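Local coordinates for metallo-beta-lactamase superfamily protein (Thermus thermophilus, PDB 2ZWR), which binds two zinc ions in a metallo-beta-lactamase-fold active site and is probably a hydrolase, at residues Leu26-Phe40 and Phe57-Leu70. Sequence-based numbering, arbitrary orientation.
Sequences LIDPGDEPEKLLALF and FDHVGAVAPLVEAL. With ZN (zinc ion), chain C; ZN (zinc ion), chain G.
H59 and D28 meet where the HxHxDH metal-binding loop of the metallo-beta-lactamase fold crosses the end of strand 23-27, a worked example consistent with a second-shell carboxylate orienting a metal ligand. H59 binds zinc through NE2 (2.1 Å), and its other ring nitrogen, ND1, donates to D28 OD2 at 2.9 Å. That bond is bent, 148° at the hydrogen, and reaches OD2 from above the carboxylate, whose plane stands almost perpendicular to the imidazole. The grip at both nitrogens probably limits rotation of the ring; T53 OG1 is also bonded to OD2 and helps hold the carboxylate. D58 supplies OD2 to the same zinc, and D144 and H184 complete the protein ligands.

Next along both chains the backbones close up. A62 N donates to P29 O, and G30 CA makes a CA-H...O contact with D58 O at 3.1 Å. Water 1 donates to both G30 O and F57 O, joining the loops.

Beyond A62 the packing is wholly apolar. L66 splits its methyls: CD1 presses on L26 CD2 (3.5 Å) and L36 CD1, whereas CD2 slides along L37. Helices 33-40 and 63-70 run at 47° to each other, their axes approaching to 10.2 Å. Partly exposed P33 and P65 still pack closely, P33 CB meeting P65 CG at 3.7 Å. The outer side is looser, where solvent-exposed L37 and partly exposed L70 make sparser contacts. At the far end, L70 CD1 rests obliquely against the F40 ring, 3.9 Å from CE2.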
ATOM      1  N   LEU A  26      -9.650   0.254  -3.086  1.00 12.22           N
ATOM      2  CA  LEU A  26      -8.514   0.808  -3.769  1.00 11.17           C
ATOM      3  C   LEU A  26      -7.348   0.963  -2.790  1.00 10.56           C
ATOM      4  O   LEU A  26      -7.448   1.708  -1.814  1.00 10.41           O
ATOM      5  CB  LEU A  26      -8.907   2.150  -4.384  1.00 10.84           C
ATOM      6  CG  LEU A  26      -7.821   2.944  -5.101  1.00 11.07           C
ATOM      7  CD1 LEU A  26      -7.161   2.117  -6.185  1.00  7.86           C
ATOM      8  CD2 LEU A  26      -8.450   4.228  -5.642  1.00 10.72           C
ATOM      9  N   ILE A  27      -6.258   0.241  -3.067  1.00  9.77           N
ATOM     10  CA  ILE A  27      -5.043   0.250  -2.245  1.00  8.80           C
ATOM     11  C   ILE A  27      -3.978   1.204  -2.796  1.00  8.56           C
ATOM     12  O   ILE A  27      -3.561   1.071  -3.949  1.00  8.32           O
ATOM     13  CB  ILE A  27      -4.441  -1.187  -2.126  1.00  8.90           C
ATOM     14  CG1 ILE A  27      -5.441  -2.135  -1.457  1.00  9.11           C
ATOM     15  CG2 ILE A  27      -3.088  -1.184  -1.387  1.00  8.59           C
ATOM     16  CD1 ILE A  27      -5.004  -3.610  -1.435  1.00  7.97           C
ATOM     17  N   ASP A  28      -3.534   2.142  -1.955  1.00  8.12           N
ATOM     18  CA  ASP A  28      -2.434   3.086  -2.262  1.00  7.84           C
ATOM     19  C   ASP A  28      -2.596   3.899  -3.578  1.00  8.16           C
ATOM     20  O   ASP A  28      -1.753   3.784  -4.487  1.00  8.33           O
ATOM     21  CB  ASP A  28      -1.070   2.373  -2.282  1.00  7.76           C
ATOM     22  CG  ASP A  28      -0.671   1.779  -0.939  1.00  8.10           C
ATOM     23  OD1 ASP A  28      -1.403   1.940   0.057  1.00  8.91           O
ATOM     24  OD2 ASP A  28       0.407   1.141  -0.888  1.00  7.55           O
ATOM     25  N   PRO A  29      -3.647   4.740  -3.678  1.00  7.76           N
ATOM     26  CA  PRO A  29      -3.762   5.604  -4.870  1.00  7.78           C
ATOM     27  C   PRO A  29      -2.716   6.727  -4.834  1.00  8.13           C
ATOM     28  O   PRO A  29      -2.989   7.795  -4.298  1.00  7.92           O
ATOM     29  CB  PRO A  29      -5.171   6.196  -4.739  1.00  7.28           C
ATOM     30  CG  PRO A  29      -5.467   6.152  -3.250  1.00  7.47           C
ATOM     31  CD  PRO A  29      -4.742   4.960  -2.712  1.00  7.28           C
ATOM     32  N   GLY A  30      -1.543   6.471  -5.417  1.00  8.35           N
ATOM     33  CA  GLY A  30      -0.366   7.308  -5.234  1.00  9.14           C
ATOM     34  C   GLY A  30      -0.281   8.593  -6.040  1.00 10.21           C
ATOM     35  O   GLY A  30       0.322   9.582  -5.596  1.00 10.49           O
ATOM     36  N   ASP A  31      -0.888   8.582  -7.219  1.00 10.66           N
ATOM     37  CA  ASP A  31      -0.811   9.697  -8.132  1.00 11.79           C
ATOM     38  C   ASP A  31      -1.732   9.450  -9.311  1.00 11.99           C
ATOM     39  O   ASP A  31      -2.351   8.383  -9.419  1.00 11.29           O
ATOM     40  CB  ASP A  31       0.637   9.854  -8.623  1.00 12.59           C
ATOM     41  CG  ASP A  31       0.954  11.259  -9.067  1.00 13.82           C
ATOM     42  OD1 ASP A  31       0.071  12.130  -8.989  1.00 17.36           O
ATOM     43  OD2 ASP A  31       2.085  11.494  -9.512  1.00 18.72           O
ATOM     44  N   GLU A  32      -1.838  10.455 -10.175  1.00 12.77           N
ATOM     45  CA  GLU A  32      -2.567  10.348 -11.451  1.00 13.57           C
ATOM     46  C   GLU A  32      -4.016   9.892 -11.248  1.00 13.48           C
ATOM     47  O   GLU A  32      -4.403   8.812 -11.699  1.00 13.46           O
ATOM     48  CB  GLU A  32      -1.836   9.424 -12.441  1.00 12.98           C
ATOM     49  CG  GLU A  32      -0.354   9.754 -12.654  1.00 14.02           C
ATOM     50  CD  GLU A  32       0.271   8.991 -13.824  1.00 15.06           C
ATOM     51  OE1 GLU A  32      -0.120   9.237 -14.994  1.00 18.98           O
ATOM     52  OE2 GLU A  32       1.159   8.149 -13.589  1.00 16.22           O
ATOM     53  N   PRO A  33      -4.824  10.726 -10.574  1.00 13.67           N
ATOM     54  CA  PRO A  33      -6.220  10.384 -10.306  1.00 13.76           C
ATOM     55  C   PRO A  33      -7.026  10.075 -11.570  1.00 14.29           C
ATOM     56  O   PRO A  33      -7.929   9.229 -11.522  1.00 13.59           O
ATOM     57  CB  PRO A  33      -6.769  11.640  -9.614  1.00 13.71           C
ATOM     58  CG  PRO A  33      -5.785  12.736  -9.908  1.00 13.54           C
ATOM     59  CD  PRO A  33      -4.463  12.054 -10.040  1.00 13.36           C
ATOM     60  N   GLU A  34      -6.696  10.746 -12.680  1.00 14.62           N
ATOM     61  CA  GLU A  34      -7.369  10.529 -13.973  1.00 16.01           C
ATOM     62  C   GLU A  34      -7.172   9.096 -14.442  1.00 15.90           C
ATOM     63  O   GLU A  34      -8.073   8.500 -15.013  1.00 16.74           O
ATOM     64  CB  GLU A  34      -6.831  11.459 -15.078  1.00 16.26           C
ATOM     65  CG  GLU A  34      -6.196  12.765 -14.628  1.00 20.34           C
ATOM     66  CD  GLU A  34      -4.804  12.591 -14.010  1.00 23.93           C
ATOM     67  OE1 GLU A  34      -3.885  12.029 -14.651  1.00 25.88           O
ATOM     68  OE2 GLU A  34      -4.628  13.047 -12.875  1.00 25.61           O
ATOM     69  N   LYS A  35      -5.977   8.557 -14.210  1.00 16.00           N
ATOM     70  CA  LYS A  35      -5.648   7.176 -14.562  1.00 15.74           C
ATOM     71  C   LYS A  35      -6.456   6.189 -13.710  1.00 15.16           C
ATOM     72  O   LYS A  35      -6.924   5.158 -14.211  1.00 15.43           O
ATOM     73  CB  LYS A  35      -4.135   6.947 -14.401  1.00 15.74           C
ATOM     74  CG  LYS A  35      -3.562   5.814 -15.236  1.00 18.13           C
ATOM     75  CD  LYS A  35      -2.065   6.023 -15.534  1.00 19.92           C
ATOM     76  N   LEU A  36      -6.640   6.519 -12.430  1.00 14.12           N
ATOM     77  CA  LEU A  36      -7.465   5.698 -11.529  1.00 13.46           C
ATOM     78  C   LEU A  36      -8.952   5.755 -11.871  1.00 13.12           C
ATOM     79  O   LEU A  36      -9.612   4.720 -11.957  1.00 12.36           O
ATOM     80  CB  LEU A  36      -7.232   6.084 -10.067  1.00 13.28           C
ATOM     81  CG  LEU A  36      -5.871   5.634  -9.524  1.00 12.92           C
ATOM     82  CD1 LEU A  36      -5.470   6.488  -8.336  1.00 13.25           C
ATOM     83  CD2 LEU A  36      -5.886   4.153  -9.165  1.00 11.51           C
ATOM     84  N   LEU A  37      -9.469   6.966 -12.062  1.00 13.23           N
ATOM     85  CA  LEU A  37     -10.834   7.163 -12.534  1.00 13.43           C
ATOM     86  C   LEU A  37     -11.115   6.377 -13.831  1.00 13.42           C
ATOM     87  O   LEU A  37     -12.172   5.777 -13.970  1.00 13.37           O
ATOM     88  CB  LEU A  37     -11.133   8.658 -12.707  1.00 13.64           C
ATOM     89  CG  LEU A  37     -11.243   9.450 -11.395  1.00 13.74           C
ATOM     90  CD1 LEU A  37     -11.105  10.966 -11.635  1.00 14.20           C
ATOM     91  CD2 LEU A  37     -12.530   9.115 -10.647  1.00 10.71           C
ATOM     92  N   ALA A  38     -10.153   6.368 -14.753  1.00 13.64           N
ATOM     93  CA  ALA A  38     -10.255   5.586 -16.001  1.00 13.72           C
ATOM     94  C   ALA A  38     -10.245   4.076 -15.769  1.00 13.76           C
ATOM     95  O   ALA A  38     -10.905   3.330 -16.499  1.00 14.18           O
ATOM     96  CB  ALA A  38      -9.155   5.980 -16.980  1.00 13.26           C
ATOM     97  N   LEU A  39      -9.493   3.632 -14.763  1.00 13.69           N
ATOM     98  CA  LEU A  39      -9.500   2.227 -14.351  1.00 13.39           C
ATOM     99  C   LEU A  39     -10.869   1.778 -13.820  1.00 13.47           C
ATOM    100  O   LEU A  39     -11.318   0.664 -14.121  1.00 12.95           O
ATOM    101  CB  LEU A  39      -8.406   1.940 -13.310  1.00 13.18           C
ATOM    102  CG  LEU A  39      -8.144   0.463 -12.959  1.00 13.38           C
ATOM    103  CD1 LEU A  39      -7.841  -0.379 -14.200  1.00 11.98           C
ATOM    104  CD2 LEU A  39      -7.020   0.310 -11.921  1.00 13.16           C
ATOM    105  N   PHE A  40     -11.517   2.636 -13.027  1.00 13.49           N
ATOM    106  CA  PHE A  40     -12.879   2.366 -12.553  1.00 14.01           C
ATOM    107  C   PHE A  40     -13.802   2.102 -13.739  1.00 14.26           C
ATOM    108  O   PHE A  40     -14.644   1.215 -13.678  1.00 14.65           O
ATOM    109  CB  PHE A  40     -13.451   3.516 -11.699  1.00 13.66           C
ATOM    110  CG  PHE A  40     -12.592   3.920 -10.520  1.00 13.52           C
ATOM    111  CD1 PHE A  40     -11.553   3.106 -10.056  1.00 13.14           C
ATOM    112  CD2 PHE A  40     -12.837   5.121  -9.867  1.00 13.23           C
ATOM    113  CE1 PHE A  40     -10.765   3.495  -8.981  1.00 13.02           C
ATOM    114  CE2 PHE A  40     -12.059   5.517  -8.782  1.00 13.39           C
ATOM    115  CZ  PHE A  40     -11.022   4.702  -8.338  1.00 13.89           C
ATOM    116  N   PHE A  57       4.494   9.884   0.460  1.00  8.49           N
ATOM    117  CA  PHE A  57       3.782  10.692  -0.528  1.00  8.77           C
ATOM    118  C   PHE A  57       3.482   9.989  -1.856  1.00  8.88           C
ATOM    119  O   PHE A  57       2.476  10.308  -2.505  1.00  9.89           O
ATOM    120  CB  PHE A  57       4.482  12.045  -0.754  1.00  8.81           C
ATOM    121  CG  PHE A  57       5.781  11.970  -1.549  1.00  8.67           C
ATOM    122  CD1 PHE A  57       7.009  12.054  -0.897  1.00  8.54           C
ATOM    123  CD2 PHE A  57       5.773  11.885  -2.945  1.00  9.76           C
ATOM    124  CE1 PHE A  57       8.220  12.015  -1.612  1.00  9.57           C
ATOM    125  CE2 PHE A  57       6.979  11.844  -3.676  1.00  9.17           C
ATOM    126  CZ  PHE A  57       8.203  11.909  -3.005  1.00  8.86           C
ATOM    127  N   ASP A  58       4.336   9.046  -2.261  1.00  8.61           N
ATOM    128  CA  ASP A  58       4.111   8.311  -3.514  1.00  8.55           C
ATOM    129  C   ASP A  58       2.961   7.306  -3.422  1.00  8.24           C
ATOM    130  O   ASP A  58       2.570   6.710  -4.429  1.00  8.33           O
ATOM    131  CB  ASP A  58       5.408   7.649  -4.031  1.00  8.57           C
ATOM    132  CG  ASP A  58       6.040   6.699  -3.016  1.00  9.28           C
ATOM    133  OD1 ASP A  58       6.203   7.075  -1.839  1.00  9.88           O
ATOM    134  OD2 ASP A  58       6.379   5.566  -3.401  1.00  8.41           O
ATOM    135  N   HIS A  59       2.404   7.136  -2.224  1.00  8.13           N
ATOM    136  CA  HIS A  59       1.286   6.217  -2.015  1.00  8.21           C
ATOM    137  C   HIS A  59      -0.042   6.932  -1.758  1.00  8.45           C
ATOM    138  O   HIS A  59      -1.096   6.292  -1.728  1.00  8.35           O
ATOM    139  CB  HIS A  59       1.624   5.209  -0.896  1.00  8.02           C
ATOM    140  CG  HIS A  59       2.725   4.262  -1.272  1.00  7.63           C
ATOM    141  ND1 HIS A  59       2.494   2.950  -1.630  1.00  7.08           N
ATOM    142  CD2 HIS A  59       4.056   4.457  -1.405  1.00  7.61           C
ATOM    143  CE1 HIS A  59       3.637   2.374  -1.954  1.00  6.95           C
ATOM    144  NE2 HIS A  59       4.600   3.270  -1.836  1.00  7.83           N
ATOM    145  N   VAL A  60       0.004   8.257  -1.593  1.00  8.89           N
ATOM    146  CA  VAL A  60      -1.182   9.029  -1.147  1.00  8.74           C
ATOM    147  C   VAL A  60      -1.515  10.265  -2.005  1.00  9.21           C
ATOM    148  O   VAL A  60      -2.455  11.009  -1.697  1.00  9.67           O
ATOM    149  CB  VAL A  60      -1.069   9.451   0.361  1.00  8.99           C
ATOM    150  CG1 VAL A  60      -0.904   8.221   1.279  1.00  7.94           C
ATOM    151  CG2 VAL A  60       0.084  10.450   0.568  1.00  7.02           C
ATOM    152  N   GLY A  61      -0.769  10.475  -3.087  1.00  9.75           N
ATOM    153  CA  GLY A  61      -0.939  11.664  -3.932  1.00  9.69           C
ATOM    154  C   GLY A  61      -2.265  11.821  -4.678  1.00 10.34           C
ATOM    155  O   GLY A  61      -2.571  12.919  -5.164  1.00 10.44           O
ATOM    156  N   ALA A  62      -3.041  10.735  -4.784  1.00  9.75           N
ATOM    157  CA  ALA A  62      -4.339  10.753  -5.456  1.00  9.59           C
ATOM    158  C   ALA A  62      -5.482  10.588  -4.478  1.00  9.68           C
ATOM    159  O   ALA A  62      -6.640  10.531  -4.882  1.00 10.05           O
ATOM    160  CB  ALA A  62      -4.414   9.669  -6.517  1.00  9.68           C
ATOM    161  N   VAL A  63      -5.169  10.510  -3.189  1.00  9.60           N
ATOM    162  CA  VAL A  63      -6.226  10.366  -2.180  1.00  9.17           C
ATOM    163  C   VAL A  63      -7.217  11.531  -2.212  1.00  9.26           C
ATOM    164  O   VAL A  63      -8.414  11.294  -2.320  1.00  9.37           O
ATOM    165  CB  VAL A  63      -5.666  10.137  -0.751  1.00  8.97           C
ATOM    166  CG1 VAL A  63      -6.785  10.252   0.297  1.00  8.81           C
ATOM    167  CG2 VAL A  63      -4.997   8.779  -0.665  1.00  6.63           C
ATOM    168  N   ALA A  64      -6.723  12.777  -2.147  1.00  9.16           N
ATOM    169  CA  ALA A  64      -7.612  13.954  -2.051  1.00  9.10           C
ATOM    170  C   ALA A  64      -8.710  14.088  -3.140  1.00  9.60           C
ATOM    171  O   ALA A  64      -9.887  14.234  -2.799  1.00 10.07           O
ATOM    172  CB  ALA A  64      -6.807  15.255  -1.908  1.00  8.25           C
ATOM    173  N   PRO A  65      -8.333  14.061  -4.443  1.00 10.13           N
ATOM    174  CA  PRO A  65      -9.364  14.111  -5.494  1.00 10.36           C
ATOM    175  C   PRO A  65     -10.385  12.979  -5.440  1.00 11.09           C
ATOM    176  O   PRO A  65     -11.563  13.210  -5.715  1.00 11.35           O
ATOM    177  CB  PRO A  65      -8.558  14.042  -6.805  1.00 10.46           C
ATOM    178  CG  PRO A  65      -7.178  13.547  -6.416  1.00 10.31           C
ATOM    179  CD  PRO A  65      -6.966  14.051  -5.015  1.00  9.65           C
ATOM    180  N   LEU A  66      -9.944  11.774  -5.085  1.00 11.22           N
ATOM    181  CA  LEU A  66     -10.846  10.624  -5.017  1.00 11.54           C
ATOM    182  C   LEU A  66     -11.812  10.690  -3.833  1.00 12.10           C
ATOM    183  O   LEU A  66     -12.949  10.262  -3.948  1.00 11.86           O
ATOM    184  CB  LEU A  66     -10.053   9.314  -5.007  1.00 11.41           C
ATOM    185  CG  LEU A  66      -9.244   9.069  -6.290  1.00 11.13           C
ATOM    186  CD1 LEU A  66      -8.534   7.726  -6.241  1.00 11.47           C
ATOM    187  CD2 LEU A  66     -10.111   9.169  -7.535  1.00  9.92           C
ATOM    188  N   VAL A  67     -11.350  11.243  -2.710  1.00 12.19           N
ATOM    189  CA  VAL A  67     -12.205  11.484  -1.545  1.00 12.99           C
ATOM    190  C   VAL A  67     -13.230  12.590  -1.848  1.00 13.80           C
ATOM    191  O   VAL A  67     -14.410  12.464  -1.520  1.00 13.89           O
ATOM    192  CB  VAL A  67     -11.358  11.833  -0.287  1.00 12.33           C
ATOM    193  CG1 VAL A  67     -12.222  12.366   0.833  1.00 12.81           C
ATOM    194  CG2 VAL A  67     -10.566  10.610   0.181  1.00 12.36           C
ATOM    195  N   GLU A  68     -12.770  13.661  -2.487  1.00 14.65           N
ATOM    196  CA  GLU A  68     -13.648  14.740  -2.944  1.00 16.29           C
ATOM    197  C   GLU A  68     -14.748  14.237  -3.900  1.00 14.89           C
ATOM    198  O   GLU A  68     -15.913  14.609  -3.760  1.00 15.00           O
ATOM    199  CB  GLU A  68     -12.827  15.842  -3.628  1.00 15.96           C
ATOM    200  CG  GLU A  68     -13.633  17.109  -3.896  1.00 19.80           C
ATOM    201  CD  GLU A  68     -12.810  18.229  -4.505  1.00 21.14           C
ATOM    202  OE1 GLU A  68     -11.920  17.956  -5.363  1.00 26.12           O
ATOM    203  OE2 GLU A  68     -13.072  19.399  -4.130  1.00 28.24           O
ATOM    204  N   ALA A  69     -14.379  13.394  -4.865  1.00 14.08           N
ATOM    205  CA  ALA A  69     -15.343  12.902  -5.856  1.00 13.21           C
ATOM    206  C   ALA A  69     -16.285  11.828  -5.307  1.00 12.77           C
ATOM    207  O   ALA A  69     -17.470  11.812  -5.645  1.00 12.59           O
ATOM    208  CB  ALA A  69     -14.619  12.392  -7.083  1.00 13.54           C
ATOM    209  N   LEU A  70     -15.760  10.941  -4.457  1.00 12.02           N
ATOM    210  CA  LEU A  70     -16.491   9.736  -4.046  1.00 11.62           C
ATOM    211  C   LEU A  70     -16.740   9.558  -2.535  1.00 11.30           C
ATOM    212  O   LEU A  70     -17.278   8.528  -2.118  1.00 10.58           O
ATOM    213  CB  LEU A  70     -15.806   8.485  -4.632  1.00 11.89           C
ATOM    214  CG  LEU A  70     -15.835   8.315  -6.165  1.00 12.30           C
ATOM    215  CD1 LEU A  70     -14.837   7.255  -6.606  1.00 11.11           C
ATOM    216  CD2 LEU A  70     -17.249   7.978  -6.670  1.00 11.13           C
TER
HETATM  217 ZN    ZN C 208       6.654   3.598  -2.207  1.00 11.99          ZN
HETATM  218 ZN    ZN G 212       0.489  14.024  -9.915  1.00 35.97          ZN
HETATM  219  O   HOH W   1       2.577  11.044  -5.222  1.00 11.34           O
HETATM  220  O   HOH W   2       1.565  13.260 -11.539  1.00 18.88           O
HETATM  221  O   HOH W   3       7.375   4.793  -0.904  1.00 14.02           O